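PDB 4R36: putative acyl-[acyl-carrier-protein]--UDP-N-acetylglucosamine O-acyltransferase from Bacteroides fragilis, which probably transfers an acyl chain from acyl carrier protein to UDP-N-acetylglucosamine, as enzymes of the LpxA family do at the start of lipid A synthesis. Local coordinates for residues Asp193-Ile198 with Asn230-Ile235. Sequence-based numbering, arbitrary orientation.
Sequences DIPPYI and NAYRII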
loop_
_atom_site.group_PDB
_atom_site.type_symbol
_atom_site.label_atom_id
_atom_site.label_comp_id
_atom_site.label_asym_id
_atom_site.label_seq_id
_atom_site.Cartn_x
_atom_site.Cartn_y
_atom_site.Cartn_z
ATOM N N ASP A 193 -22.032 3.842 -2.914
ATOM C CA ASP A 193 -22.210 2.435 -3.070
ATOM C C ASP A 193 -21.994 1.991 -4.545
ATOM O O ASP A 193 -22.272 2.741 -5.532
ATOM C CB ASP A 193 -23.602 2.039 -2.578
ATOM C CG ASP A 193 -23.819 2.311 -1.092
ATOM O OD1 ASP A 193 -22.884 2.288 -0.274
ATOM O OD2 ASP A 193 -24.982 2.639 -0.720
ATOM N N ILE A 194 -21.555 0.744 -4.720
ATOM C CA ILE A 194 -21.377 0.149 -6.044
ATOM C C ILE A 194 -22.383 -0.955 -6.272
ATOM O O ILE A 194 -22.327 -1.980 -5.609
ATOM C CB ILE A 194 -19.971 -0.367 -6.234
ATOM C CG1 ILE A 194 -18.976 0.787 -5.965
ATOM C CG2 ILE A 194 -19.766 -0.907 -7.631
ATOM C CD1 ILE A 194 -17.564 0.388 -6.188
ATOM N N PRO A 195 -23.292 -0.756 -7.231
ATOM C CA PRO A 195 -24.396 -1.715 -7.360
ATOM C C PRO A 195 -23.931 -3.013 -8.022
ATOM O O PRO A 195 -22.881 -3.037 -8.705
ATOM C CB PRO A 195 -25.439 -0.936 -8.206
ATOM C CG PRO A 195 -24.582 -0.063 -9.040
ATOM C CD PRO A 195 -23.441 0.366 -8.151
ATOM N N PRO A 196 -24.727 -4.087 -7.894
ATOM C CA PRO A 196 -24.236 -5.432 -8.277
ATOM C C PRO A 196 -23.998 -5.643 -9.749
ATOM O O PRO A 196 -24.640 -4.947 -10.556
ATOM C CB PRO A 196 -25.301 -6.362 -7.767
ATOM C CG PRO A 196 -26.467 -5.518 -7.516
ATOM C CD PRO A 196 -25.983 -4.149 -7.165
ATOM N N TYR A 197 -23.054 -6.509 -10.096
ATOM C CA TYR A 197 -22.781 -6.959 -11.453
ATOM C C TYR A 197 -21.956 -5.990 -12.348
ATOM O O TYR A 197 -21.719 -6.305 -13.491
ATOM C CB TYR A 197 -24.095 -7.326 -12.199
ATOM C CG TYR A 197 -24.975 -8.246 -11.441
ATOM C CD1 TYR A 197 -24.580 -9.546 -11.199
ATOM C CD2 TYR A 197 -26.239 -7.846 -11.045
ATOM C CE1 TYR A 197 -25.387 -10.414 -10.475
ATOM C CE2 TYR A 197 -27.045 -8.693 -10.287
ATOM C CZ TYR A 197 -26.631 -9.990 -10.067
ATOM O OH TYR A 197 -27.376 -10.796 -9.296
ATOM N N ILE A 198 -21.609 -4.784 -11.864
ATOM C CA ILE A 198 -20.947 -3.802 -12.730
ATOM C C ILE A 198 -19.427 -3.826 -12.630
ATOM O O ILE A 198 -18.856 -4.383 -11.676
ATOM C CB ILE A 198 -21.461 -2.369 -12.502
ATOM C CG1 ILE A 198 -21.000 -1.733 -11.193
ATOM C CG2 ILE A 198 -22.983 -2.333 -12.581
ATOM C CD1 ILE A 198 -21.094 -0.233 -11.166
ATOM N N ASN A 230 -29.306 -4.391 -19.877
ATOM C CA ASN A 230 -30.430 -3.511 -20.106
ATOM C C ASN A 230 -30.905 -2.754 -18.893
ATOM O O ASN A 230 -31.198 -1.560 -19.005
ATOM C CB ASN A 230 -31.574 -4.259 -20.780
ATOM C CG ASN A 230 -31.254 -4.555 -22.249
ATOM O OD1 ASN A 230 -30.456 -3.839 -22.867
ATOM N ND2 ASN A 230 -31.793 -5.640 -22.781
ATOM N N ALA A 231 -30.910 -3.393 -17.718
ATOM C CA ALA A 231 -31.251 -2.629 -16.519
ATOM C C ALA A 231 -30.261 -1.455 -16.299
ATOM O O ALA A 231 -30.669 -0.331 -15.999
ATOM C CB ALA A 231 -31.282 -3.538 -15.304
ATOM N N TYR A 232 -28.969 -1.712 -16.486
ATOM C CA TYR A 232 -27.998 -0.640 -16.296
ATOM C C TYR A 232 -27.944 0.413 -17.365
ATOM O O TYR A 232 -27.590 1.559 -17.079
ATOM C CB TYR A 232 -26.620 -1.199 -15.968
ATOM C CG TYR A 232 -26.544 -1.673 -14.537
ATOM C CD1 TYR A 232 -26.596 -0.784 -13.497
ATOM C CD2 TYR A 232 -26.408 -3.039 -14.231
ATOM C CE1 TYR A 232 -26.609 -1.219 -12.162
ATOM C CE2 TYR A 232 -26.332 -3.491 -12.917
ATOM C CZ TYR A 232 -26.412 -2.563 -11.875
ATOM O OH TYR A 232 -26.340 -2.910 -10.549
ATOM N N ARG A 233 -28.328 0.071 -18.576
ATOM C CA ARG A 233 -28.613 1.111 -19.612
ATOM C C ARG A 233 -29.709 2.018 -19.200
ATOM O O ARG A 233 -29.622 3.199 -19.366
ATOM C CB ARG A 233 -28.944 0.529 -21.002
ATOM C CG ARG A 233 -27.810 -0.150 -21.658
ATOM C CD ARG A 233 -28.141 -0.792 -23.033
ATOM N NE ARG A 233 -26.984 -1.624 -23.376
ATOM C CZ ARG A 233 -26.952 -2.944 -23.579
ATOM N NH1 ARG A 233 -28.053 -3.689 -23.540
ATOM N NH2 ARG A 233 -25.782 -3.530 -23.858
ATOM N N ILE A 234 -30.781 1.475 -18.624
ATOM C CA ILE A 234 -31.829 2.282 -18.099
ATOM C C ILE A 234 -31.332 3.130 -16.940
ATOM O O ILE A 234 -31.671 4.279 -16.846
ATOM C CB ILE A 234 -33.045 1.437 -17.650
ATOM C CG1 ILE A 234 -33.747 0.865 -18.884
ATOM C CG2 ILE A 234 -34.029 2.276 -16.824
ATOM C CD1 ILE A 234 -34.648 -0.322 -18.569
ATOM N N ILE A 235 -30.581 2.534 -16.022
ATOM C CA ILE A 235 -30.182 3.244 -14.828
ATOM C C ILE A 235 -29.170 4.362 -15.109
ATOM O O ILE A 235 -29.285 5.447 -14.587
ATOM C CB ILE A 235 -29.653 2.232 -13.742
ATOM C CG1 ILE A 235 -30.820 1.440 -13.192
ATOM C CG2 ILE A 235 -28.961 2.958 -12.582
ATOM C CD1 ILE A 235 -30.444 0.117 -12.591
#
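Ile198 and Tyr232 make the nearest backbone approach, 8.5 Å between their CA atoms, where a type II beta turn running from Pro195 to Ile198 meets Tyr232 of helix 222-237. At that spacing the backbones do not touch, and from the helix side Tyr232 alone spans the gap, its ring reaching the turn. Its OH donates a hydrogen bond of 2.7 Å to O of Pro196; the C=O...OH angle of 139°, with the donor in the carbonyl plane, places the hydroxyl on a lone pair of that oxygen. The same hydroxyl lies against the proline pair, 3.2 Å from CB of Pro195 and 3.6 Å from CD of Pro196. The turn lies between strands 189-190 and 198-201, at the C-terminal end of the left-handed parallel beta helix, which Tyr232 joins to the C-terminal helices through this bond and its ring contacts. Over one face of the ring sits CG2 of Ile198, 3.6 Å from the centroid and 14° off the normal, a CH-pi contact. With chi1 at 73°, CG2 is anti to the carbonyl carbon of Ile198, the position from which this methyl meets the ring. Pro195 CG approaches obliquely, 3.9 Å from Tyr232 CE1. Ile262 of helix 257-267 also touches Tyr232. In the same turn, the side chain of Tyr197 lies about 6 Å from that of Asn211, a UDP-N-acetylglucosamine-binding residue.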